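Side-chain contacts in extracellular solute-binding protein family 1 (PDB 5CI5), which binds alpha-D-tagatose in the crystal and probably delivers sugars to an ABC transporter as its extracellular solute-binding component: residues A[172-175]-A[176-179]; A[229-232]-A[233-237]; A[314-317]-A[318-322]; A[326-329]-A[330-333]. All blocks are in the same frame, centred on the assembly; numbering follows the deposited sequence. Where two conformers were deposited one is given.

Contact 1: A[172-175]-A[176-179]; sequences ITDT and KNRI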
loop_
_atom_site.group_PDB
_atom_site.type_symbol
_atom_site.label_atom_id
_atom_site.label_comp_id
_atom_site.label_asym_id
_atom_site.label_seq_id
_atom_site.Cartn_x
_atom_site.Cartn_y
_atom_site.Cartn_z
ATOM N N ILE A 172 -2.709 -6.020 25.908
ATOM C CA ILE A 172 -2.284 -4.629 25.792
ATOM C C ILE A 172 -3.428 -3.625 25.929
ATOM O O ILE A 172 -3.264 -2.517 26.488
ATOM C CB ILE A 172 -1.573 -4.421 24.429
ATOM C CG1 ILE A 172 -0.222 -5.139 24.421
ATOM C CG2 ILE A 172 -1.375 -2.948 24.127
ATOM C CD1 ILE A 172 0.359 -5.375 23.015
ATOM N N THR A 173 -4.583 -3.982 25.381
ATOM C CA THR A 173 -5.694 -3.055 25.306
ATOM C C THR A 173 -6.144 -2.569 26.693
ATOM O O THR A 173 -6.287 -3.346 27.619
ATOM C CB THR A 173 -6.882 -3.675 24.577
ATOM O OG1 THR A 173 -6.506 -3.938 23.207
ATOM C CG2 THR A 173 -8.078 -2.717 24.586
ATOM N N ASP A 174 -6.389 -1.271 26.795
ATOM C CA ASP A 174 -6.947 -0.663 27.999
ATOM C C ASP A 174 -7.777 0.510 27.519
ATOM O O ASP A 174 -7.311 1.663 27.499
ATOM C CB ASP A 174 -5.836 -0.237 28.960
ATOM C CG ASP A 174 -6.365 0.387 30.247
ATOM O OD1 ASP A 174 -7.583 0.344 30.494
ATOM O OD2 ASP A 174 -5.537 0.943 30.991
ATOM N N THR A 175 -8.991 0.205 27.063
ATOM C CA THR A 175 -9.784 1.165 26.312
ATOM C C THR A 175 -10.155 2.337 27.211
ATOM O O THR A 175 -10.344 3.451 26.715
ATOM C CB THR A 175 -11.085 0.563 25.717
ATOM O OG1 THR A 175 -11.940 0.121 26.774
ATOM C CG2 THR A 175 -10.773 -0.585 24.737
ATOM N N LYS A 176 -10.253 2.091 28.515
ATOM C CA LYS A 176 -10.538 3.171 29.469
ATOM C C LYS A 176 -9.487 4.283 29.413
ATOM O O LYS A 176 -9.791 5.431 29.727
ATOM C CB LYS A 176 -10.628 2.640 30.905
ATOM C CG LYS A 176 -11.815 1.719 31.191
ATOM C CD LYS A 176 -13.151 2.302 30.745
ATOM C CE LYS A 176 -14.317 1.386 31.142
ATOM N NZ LYS A 176 -14.290 0.082 30.401
ATOM N N ASN A 177 -8.254 3.951 29.021
ATOM C CA ASN A 177 -7.195 4.955 28.862
ATOM C C ASN A 177 -6.827 5.181 27.408
ATOM O O ASN A 177 -5.771 5.751 27.096
ATOM C CB ASN A 177 -5.971 4.536 29.672
ATOM C CG ASN A 177 -6.206 4.686 31.173
ATOM O OD1 ASN A 177 -6.764 5.684 31.620
ATOM N ND2 ASN A 177 -5.832 3.676 31.944
ATOM N N ARG A 178 -7.710 4.733 26.512
ATOM C CA ARG A 178 -7.586 4.994 25.078
ATOM C C ARG A 178 -6.319 4.340 24.546
ATOM O O ARG A 178 -5.654 4.874 23.644
ATOM C CB ARG A 178 -7.608 6.491 24.775
ATOM C CG ARG A 178 -8.868 7.217 25.260
ATOM C CD ARG A 178 -8.801 8.725 24.963
ATOM N NE ARG A 178 -7.549 9.262 25.477
ATOM C CZ ARG A 178 -6.553 9.733 24.746
ATOM N NH1 ARG A 178 -6.649 9.820 23.424
ATOM N NH2 ARG A 178 -5.439 10.105 25.348
ATOM N N ILE A 179 -6.020 3.164 25.103
ATOM C CA ILE A 179 -4.881 2.333 24.685
ATOM C C ILE A 179 -5.409 1.089 23.976
ATOM O O ILE A 179 -6.247 0.395 24.511
ATOM C CB ILE A 179 -4.005 1.910 25.888
ATOM C CG1 ILE A 179 -3.405 3.150 26.576
ATOM C CG2 ILE A 179 -2.911 0.920 25.477
ATOM C CD1 ILE A 179 -2.614 4.069 25.668
HETATM O O HOH W 1 -9.990 -0.539 30.129
#
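Asp174 and Ile179 close a tight surface turn with a G1 beta bulge, in the loop that follows helix 162-172 of this periplasmic-binding-protein fold. The two residues form a single antiparallel hydrogen-bonded pair: Asp174 N donates to Ile179 O at 2.8 Å, and Ile179 N returns a bond to Asp174 O at 3.1 Å. Arg178, whose phi is positive, is the extra residue of the bulge, facing Asp174 together with Ile179. Asp174 O also accepts from Asn177 N, so the oxygen is gripped twice, by donors arriving from opposite faces of its carbonyl plane. Inside the turn, Arg178 N bonds to Thr175 O.

A side-chain bond joins the same residues. With CG of Asp174 anti to the backbone N (chi1 -179°), the carboxylate comes within hydrogen-bonding distance of Asn177 ND2. OD2 takes the amide hydrogen of Asn177 ND2 at 2.9 Å, met from above the carboxylate plane, with the carboxylate and amide planes 78° apart. Apolar contact is slight: Ile172 CG2 and Ile179 CG2 lie 4.4 Å apart, and the side chain of Ile179 also touches Met147 of helix 145-150. The other carboxylate oxygen, Asp174 OD1, accepts from a water at 2.6 Å, and that water in turn accepts from Lys176 N.

Contact 2: A[229-232]-A[233-237]; sequences YTDL and AKKYN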
loop_
_atom_site.group_PDB
_atom_site.type_symbol
_atom_site.label_atom_id
_atom_site.label_comp_id
_atom_site.label_asym_id
_atom_site.label_seq_id
_atom_site.Cartn_x
_atom_site.Cartn_y
_atom_site.Cartn_z
ATOM N N TYR A 229 -11.275 -10.659 11.489
ATOM C CA TYR A 229 -10.904 -9.271 11.241
ATOM C C TYR A 229 -11.892 -8.333 11.896
ATOM O O TYR A 229 -11.516 -7.412 12.603
ATOM C CB TYR A 229 -10.833 -9.027 9.740
ATOM C CG TYR A 229 -10.299 -7.677 9.308
ATOM C CD1 TYR A 229 -8.973 -7.337 9.497
ATOM C CD2 TYR A 229 -11.120 -6.762 8.674
ATOM C CE1 TYR A 229 -8.481 -6.106 9.089
ATOM C CE2 TYR A 229 -10.632 -5.527 8.249
ATOM C CZ TYR A 229 -9.308 -5.211 8.443
ATOM O OH TYR A 229 -8.789 -3.980 8.066
ATOM N N THR A 230 -13.179 -8.579 11.678
ATOM C CA THR A 230 -14.183 -7.700 12.282
ATOM C C THR A 230 -14.391 -7.975 13.788
ATOM O O THR A 230 -14.652 -7.025 14.530
ATOM C CB THR A 230 -15.531 -7.793 11.562
ATOM O OG1 THR A 230 -16.029 -9.143 11.555
ATOM C CG2 THR A 230 -15.394 -7.275 10.125
ATOM N N ASP A 231 -14.246 -9.226 14.233
ATOM C CA ASP A 231 -14.346 -9.533 15.671
ATOM C C ASP A 231 -13.305 -8.775 16.506
ATOM O O ASP A 231 -13.571 -8.412 17.646
ATOM C CB ASP A 231 -14.172 -11.027 15.935
ATOM C CG ASP A 231 -15.447 -11.831 15.697
ATOM O OD1 ASP A 231 -16.523 -11.237 15.523
ATOM O OD2 ASP A 231 -15.349 -13.081 15.722
ATOM N N LEU A 232 -12.109 -8.573 15.961
ATOM C CA LEU A 232 -11.079 -7.831 16.665
ATOM C C LEU A 232 -11.590 -6.451 17.035
ATOM O O LEU A 232 -11.305 -5.928 18.112
ATOM C CB LEU A 232 -9.806 -7.726 15.817
ATOM C CG LEU A 232 -8.999 -9.016 15.775
ATOM C CD1 LEU A 232 -8.022 -8.978 14.615
ATOM C CD2 LEU A 232 -8.257 -9.293 17.072
ATOM N N ALA A 233 -12.370 -5.867 16.139
ATOM C CA ALA A 233 -12.979 -4.579 16.401
ATOM C C ALA A 233 -14.295 -4.663 17.207
ATOM O O ALA A 233 -14.485 -3.857 18.111
ATOM C CB ALA A 233 -13.207 -3.851 15.100
ATOM N N LYS A 234 -15.177 -5.626 16.923
ATOM C CA LYS A 234 -16.547 -5.644 17.480
ATOM C C LYS A 234 -16.758 -6.417 18.783
ATOM O O LYS A 234 -17.564 -6.028 19.621
ATOM C CB LYS A 234 -17.523 -6.270 16.485
ATOM C CG LYS A 234 -17.756 -5.532 15.202
ATOM C CD LYS A 234 -18.723 -6.371 14.320
ATOM C CE LYS A 234 -20.170 -6.313 14.807
ATOM N NZ LYS A 234 -21.126 -6.986 13.859
ATOM N N LYS A 235 -16.123 -7.570 18.886
ATOM C CA LYS A 235 -16.290 -8.449 20.045
ATOM C C LYS A 235 -15.148 -8.266 21.034
ATOM O O LYS A 235 -15.353 -8.015 22.244
ATOM C CB LYS A 235 -16.343 -9.932 19.615
ATOM C CG LYS A 235 -17.548 -10.336 18.804
ATOM C CD LYS A 235 -17.612 -11.873 18.736
ATOM C CE LYS A 235 -18.847 -12.353 17.999
ATOM N NZ LYS A 235 -19.004 -11.707 16.669
ATOM N N TYR A 236 -13.941 -8.417 20.521
ATOM C CA TYR A 236 -12.746 -8.381 21.354
ATOM C C TYR A 236 -12.403 -6.953 21.735
ATOM O O TYR A 236 -11.732 -6.722 22.731
ATOM C CB TYR A 236 -11.566 -9.052 20.626
ATOM C CG TYR A 236 -11.807 -10.508 20.282
ATOM C CD1 TYR A 236 -12.027 -11.460 21.280
ATOM C CD2 TYR A 236 -11.792 -10.936 18.958
ATOM C CE1 TYR A 236 -12.230 -12.787 20.968
ATOM C CE2 TYR A 236 -11.998 -12.269 18.630
ATOM C CZ TYR A 236 -12.218 -13.194 19.635
ATOM O OH TYR A 236 -12.436 -14.519 19.292
ATOM N N ASN A 237 -12.858 -5.996 20.927
ATOM C CA ASN A 237 -12.670 -4.571 21.226
ATOM C C ASN A 237 -11.216 -4.214 21.507
ATOM O O ASN A 237 -10.920 -3.631 22.553
ATOM C CB ASN A 237 -13.535 -4.169 22.422
ATOM C CG ASN A 237 -13.627 -2.676 22.596
ATOM O OD1 ASN A 237 -13.537 -1.908 21.633
ATOM N ND2 ASN A 237 -13.802 -2.253 23.835
HETATM O O HOH W 2 -14.907 -14.775 17.890
#
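Asp231 and Lys235 form an i to i+4 salt bridge near the C-terminal end of helix 220-234, a textbook pairing of opposite charges one helical turn apart. Asp231 can be followed outward. Its CB touches the CD2-CE2 side of the Tyr236 ring, 3.7 Å from Tyr236 CE2. With CG beside the backbone N (chi1 -81°), the carboxylate runs alongside the lysine chain, both pointing the same way, and Asp231 CG comes 3.7 Å from Lys235 CD. At the tip the two oxygens part company. OD1 receives Lys235 NZ at 2.8 Å on its syn side, though 33° out of the carboxylate plane; the lysine chain, bent at its last torsion, brings the ammonium back to it. OD2 instead accepts from a water, which also hydrogen-bonds to Tyr236 OH. With an alanine here, the Lys235 ammonium is likely to lose its counter-charge, and the water that joins the carboxylate to Tyr236 OH its acidic partner.

The backbone beneath loosens from the regular helical pattern. Asp231 O accepts from both Lys235 N and Tyr236 N, the latter nearly straight at 167°, so an i to i+5 bond follows the i to i+4 one. Helix 162-172 meets Leu232 and Tyr236 through Leu166, whereas Thr230 and Ala233 pack on helix 376-391. Within the contact itself, Leu232 CD2 makes a loose apolar contact with Tyr236 CD2 at 4.3 Å.

Contact 3: A[314-317]-A[318-322]; sequences DAWK and LAEYL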
loop_
_atom_site.group_PDB
_atom_site.type_symbol
_atom_site.label_atom_id
_atom_site.label_comp_id
_atom_site.label_asym_id
_atom_site.label_seq_id
_atom_site.Cartn_x
_atom_site.Cartn_y
_atom_site.Cartn_z
ATOM N N ASP A 314 9.403 15.073 -22.090
ATOM C CA ASP A 314 9.950 15.641 -20.861
ATOM C C ASP A 314 9.422 14.896 -19.633
ATOM O O ASP A 314 10.099 14.808 -18.609
ATOM C CB ASP A 314 9.609 17.120 -20.720
ATOM C CG ASP A 314 10.423 18.018 -21.652
ATOM O OD1 ASP A 314 11.386 17.543 -22.259
ATOM O OD2 ASP A 314 10.083 19.208 -21.775
ATOM N N ALA A 315 8.204 14.362 -19.731
ATOM C CA ALA A 315 7.653 13.590 -18.627
ATOM C C ALA A 315 8.475 12.324 -18.422
ATOM O O ALA A 315 8.776 11.944 -17.283
ATOM C CB ALA A 315 6.203 13.234 -18.873
ATOM N N TRP A 316 8.838 11.659 -19.516
ATOM C CA TRP A 316 9.713 10.495 -19.398
ATOM C C TRP A 316 11.055 10.896 -18.770
ATOM O O TRP A 316 11.550 10.189 -17.880
ATOM C CB TRP A 316 9.950 9.790 -20.755
ATOM C CG TRP A 316 11.067 8.860 -20.587
ATOM C CD1 TRP A 316 12.351 9.055 -20.977
ATOM C CD2 TRP A 316 11.034 7.610 -19.898
ATOM N NE1 TRP A 316 13.133 8.002 -20.578
ATOM C CE2 TRP A 316 12.347 7.097 -19.916
ATOM C CE3 TRP A 316 10.033 6.882 -19.261
ATOM C CZ2 TRP A 316 12.680 5.890 -19.331
ATOM C CZ3 TRP A 316 10.371 5.664 -18.679
ATOM C CH2 TRP A 316 11.685 5.190 -18.717
ATOM N N LYS A 317 11.653 12.018 -19.203
ATOM C CA LYS A 317 12.931 12.457 -18.626
ATOM C C LYS A 317 12.844 12.629 -17.116
ATOM O O LYS A 317 13.750 12.206 -16.384
ATOM C CB LYS A 317 13.415 13.779 -19.264
ATOM C CG LYS A 317 14.210 13.562 -20.530
ATOM C CD LYS A 317 15.598 13.032 -20.167
ATOM C CE LYS A 317 16.334 12.463 -21.359
ATOM N NZ LYS A 317 17.533 11.695 -20.920
ATOM N N LEU A 318 11.749 13.205 -16.629
ATOM C CA LEU A 318 11.538 13.305 -15.187
ATOM C C LEU A 318 11.400 11.917 -14.523
ATOM O O LEU A 318 11.988 11.671 -13.473
ATOM C CB LEU A 318 10.302 14.170 -14.887
ATOM C CG LEU A 318 9.910 14.384 -13.420
ATOM C CD1 LEU A 318 11.065 14.938 -12.610
ATOM C CD2 LEU A 318 8.696 15.336 -13.348
ATOM N N ALA A 319 10.630 11.014 -15.133
ATOM C CA ALA A 319 10.465 9.650 -14.591
ATOM C C ALA A 319 11.825 8.935 -14.497
ATOM O O ALA A 319 12.148 8.315 -13.485
ATOM C CB ALA A 319 9.487 8.855 -15.443
ATOM N N GLU A 320 12.614 9.067 -15.546
ATOM C CA GLU A 320 13.952 8.483 -15.618
ATOM C C GLU A 320 14.836 9.014 -14.499
ATOM O O GLU A 320 15.485 8.249 -13.771
ATOM C CB GLU A 320 14.540 8.809 -16.989
ATOM C CG GLU A 320 15.848 8.224 -17.338
ATOM C CD GLU A 320 16.225 8.688 -18.732
ATOM O OE1 GLU A 320 16.734 9.816 -18.864
ATOM O OE2 GLU A 320 15.932 7.968 -19.688
ATOM N N TYR A 321 14.802 10.326 -14.309
ATOM C CA TYR A 321 15.589 10.943 -13.254
ATOM C C TYR A 321 15.127 10.467 -11.873
ATOM O O TYR A 321 15.939 10.067 -11.025
ATOM C CB TYR A 321 15.514 12.475 -13.347
ATOM C CG TYR A 321 15.916 13.185 -12.070
ATOM C CD1 TYR A 321 17.245 13.482 -11.785
ATOM C CD2 TYR A 321 14.961 13.529 -11.122
ATOM C CE1 TYR A 321 17.590 14.131 -10.588
ATOM C CE2 TYR A 321 15.300 14.162 -9.937
ATOM C CZ TYR A 321 16.607 14.458 -9.674
ATOM O OH TYR A 321 16.927 15.088 -8.469
ATOM N N LEU A 322 13.823 10.510 -11.639
ATOM C CA LEU A 322 13.286 10.124 -10.342
ATOM C C LEU A 322 13.579 8.673 -9.963
ATOM O O LEU A 322 13.658 8.359 -8.785
ATOM C CB LEU A 322 11.789 10.352 -10.291
ATOM C CG LEU A 322 11.349 11.810 -10.275
ATOM C CD1 LEU A 322 9.869 11.895 -10.357
ATOM C CD2 LEU A 322 11.864 12.533 -9.017
HETATM O O HOH W 3 16.499 11.706 -16.944
#
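The indole of Trp316 carries Glu320 CB over one face, 3.7 Å above the ring plane and displaced toward the rim, and meets the carboxylate of the same glutamate at its edge. Trp316 NE1 donates to Glu320 OE2 at 2.9 Å, with an N-H...O angle of 140°; the nitrogen stands well above the carboxylate plane, and the two flat groups are almost perpendicular, 87° apart. Glu320 reaches this position fully extended, its CG swung away from the backbone N (chi1 -175°). The remaining oxygen, Glu320 OE1, offers its syn lone pair to Lys317 NZ at 2.9 Å, and a water joins OE1 to Lys317 O. One carboxylate thus ties together residues three and four positions earlier, a compact example of i, i+3 and i, i+4 pairing on a helix. The main chain keeps the regular alpha-helical ladder, as in Glu320 N to Trp316 O at 2.8 Å.

Around helix 312-322 the neighbours divide by side. His105 stacks on Trp316, Leu318 sinks between Phe47 of helix 37-51 and strands 25-30 and 81-85, and Tyr321 hydrogen-bonds through its OH to Val43 O of helix 37-51.

Contact 4: A[326-329]-A[330-333]; sequences DVWM and KWVE
Trp328 and Trp331 meet as an oblique aromatic pair on helix 325-335, three residues apart and therefore on neighbouring positions of one helical face. The six-membered ring of Trp328 and the five-membered ring of Trp331 have centroids 4.9 Å apart and planes at 44°. Trp331 CG sits over one face of the Trp328 ring toward its rim, and the closest ring atoms are Trp328 CZ3 and Trp331 CD1 at 3.8 Å.

Aliphatic contact comes from the next residue: Val332 CG2 fits against the edge of Trp328, in the plane of the ring. An unusual first torsion of Trp328 (chi1 -107°) turns the six-membered ring forward along the helix, toward Trp331 and Val332. A serine in place of Trp328 would probably open a gap beside Val332 and leave Trp331 without this aromatic neighbour.

Trp134 touches both indoles, edge-to-face with Trp331, while Trp331 NE1 is satisfied by Gly337 O. Val345 and Pro340 cover further parts of Trp328.

Backbone hydrogen bonding is regular i to i+4 throughout, including Trp331 N to Val327 O at 2.9 Å; the straightest of the four bonds, at 173°, joins Val332 N to Trp328 O at 3.0 Å.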
loop_
_atom_site.group_PDB
_atom_site.type_symbol
_atom_site.label_atom_id
_atom_site.label_comp_id
_atom_site.label_asym_id
_atom_site.label_seq_id
_atom_site.Cartn_x
_atom_site.Cartn_y
_atom_site.Cartn_z
ATOM N N ASP A 326 21.188 7.389 -8.371
ATOM C CA ASP A 326 21.653 8.433 -7.454
ATOM C C ASP A 326 20.502 9.004 -6.634
ATOM O O ASP A 326 20.651 9.233 -5.436
ATOM C CB ASP A 326 22.367 9.560 -8.194
ATOM C CG ASP A 326 23.727 9.138 -8.724
ATOM O OD1 ASP A 326 24.276 8.136 -8.229
ATOM O OD2 ASP A 326 24.261 9.838 -9.614
ATOM N N VAL A 327 19.356 9.221 -7.282
ATOM C CA VAL A 327 18.203 9.811 -6.603
ATOM C C VAL A 327 17.694 8.864 -5.536
ATOM O O VAL A 327 17.434 9.288 -4.406
ATOM C CB VAL A 327 17.073 10.181 -7.609
ATOM C CG1 VAL A 327 15.769 10.489 -6.902
ATOM C CG2 VAL A 327 17.511 11.369 -8.456
ATOM N N TRP A 328 17.572 7.579 -5.865
ATOM C CA TRP A 328 17.021 6.649 -4.893
ATOM C C TRP A 328 18.024 6.354 -3.776
ATOM O O TRP A 328 17.618 6.175 -2.642
ATOM C CB TRP A 328 16.537 5.360 -5.556
ATOM C CG TRP A 328 15.054 5.336 -5.567
ATOM C CD1 TRP A 328 14.231 5.559 -6.651
ATOM C CD2 TRP A 328 14.190 5.135 -4.448
ATOM N NE1 TRP A 328 12.913 5.477 -6.262
ATOM C CE2 TRP A 328 12.863 5.219 -4.918
ATOM C CE3 TRP A 328 14.405 4.876 -3.100
ATOM C CZ2 TRP A 328 11.759 5.052 -4.079
ATOM C CZ3 TRP A 328 13.310 4.703 -2.273
ATOM C CH2 TRP A 328 12.004 4.814 -2.767
HETATM N N MSE A 329 19.323 6.322 -4.085
HETATM C CA MSE A 329 20.319 6.172 -3.029
HETATM C C MSE A 329 20.200 7.311 -2.013
HETATM O O MSE A 329 20.208 7.092 -0.797
HETATM C CB MSE A 329 21.737 6.129 -3.605
HETATM C CG MSE A 329 22.136 4.763 -4.087
HETATM SE SE MSE A 329 22.337 3.479 -2.616
HETATM C CE MSE A 329 24.224 3.752 -2.239
ATOM N N LYS A 330 20.083 8.535 -2.508
ATOM C CA LYS A 330 19.956 9.676 -1.631
ATOM C C LYS A 330 18.668 9.636 -0.828
ATOM O O LYS A 330 18.656 9.936 0.374
ATOM C CB LYS A 330 20.049 10.969 -2.444
ATOM C CG LYS A 330 20.005 12.230 -1.586
ATOM C CD LYS A 330 20.326 13.449 -2.411
ATOM C CE LYS A 330 20.329 14.719 -1.571
ATOM N NZ LYS A 330 20.638 15.922 -2.412
ATOM N N TRP A 331 17.584 9.264 -1.481
ATOM C CA TRP A 331 16.302 9.133 -0.795
ATOM C C TRP A 331 16.380 8.148 0.371
ATOM O O TRP A 331 15.984 8.465 1.488
ATOM C CB TRP A 331 15.213 8.697 -1.782
ATOM C CG TRP A 331 13.878 8.767 -1.165
ATOM C CD1 TRP A 331 13.382 7.939 -0.202
ATOM C CD2 TRP A 331 12.864 9.725 -1.441
ATOM N NE1 TRP A 331 12.104 8.321 0.142
ATOM C CE2 TRP A 331 11.766 9.422 -0.602
ATOM C CE3 TRP A 331 12.767 10.802 -2.325
ATOM C CZ2 TRP A 331 10.582 10.156 -0.627
ATOM C CZ3 TRP A 331 11.590 11.534 -2.345
ATOM C CH2 TRP A 331 10.518 11.210 -1.491
ATOM N N VAL A 332 16.905 6.953 0.130
ATOM C CA VAL A 332 17.037 5.957 1.192
ATOM C C VAL A 332 17.955 6.420 2.313
ATOM O O VAL A 332 17.669 6.184 3.497
ATOM C CB VAL A 332 17.572 4.625 0.638
ATOM C CG1 VAL A 332 18.160 3.740 1.771
ATOM C CG2 VAL A 332 16.468 3.938 -0.069
ATOM N N GLU A 333 19.071 7.039 1.940
ATOM C CA GLU A 333 20.036 7.552 2.917
ATOM C C GLU A 333 19.346 8.495 3.876
ATOM O O GLU A 333 19.564 8.445 5.088
ATOM C CB GLU A 333 21.207 8.284 2.225
ATOM C CG GLU A 333 21.809 9.484 3.024
ATOM C CD GLU A 333 22.827 10.333 2.230
ATOM O OE1 GLU A 333 22.682 10.509 0.992
ATOM O OE2 GLU A 333 23.780 10.845 2.860
#

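Overall arrangement
The four contacts form two pairs on either side of the chain's centre. Contacts 1 and 2 touch where Asn237 packs on Thr173 and Thr175, and both involve the ends of helices. Contacts 3 and 4 lie on consecutive helices, 312-322 and 325-335, about 16 Å apart between centres, and share helix 37-51 and Trp134 as neighbours. Contacts 2 and 3 both use a carboxylate split between a lysine and a second partner. Chemistry follows place: contact 1, at the surface, relies on backbone bonds, one carboxylate-amide bond and a water; contact 2, partly buried, adds a salt bridge; contact 3, buried, joins a carboxylate to an indole N-H and a lysine; contact 4, partly buried, rests on packing of two indoles and a valine.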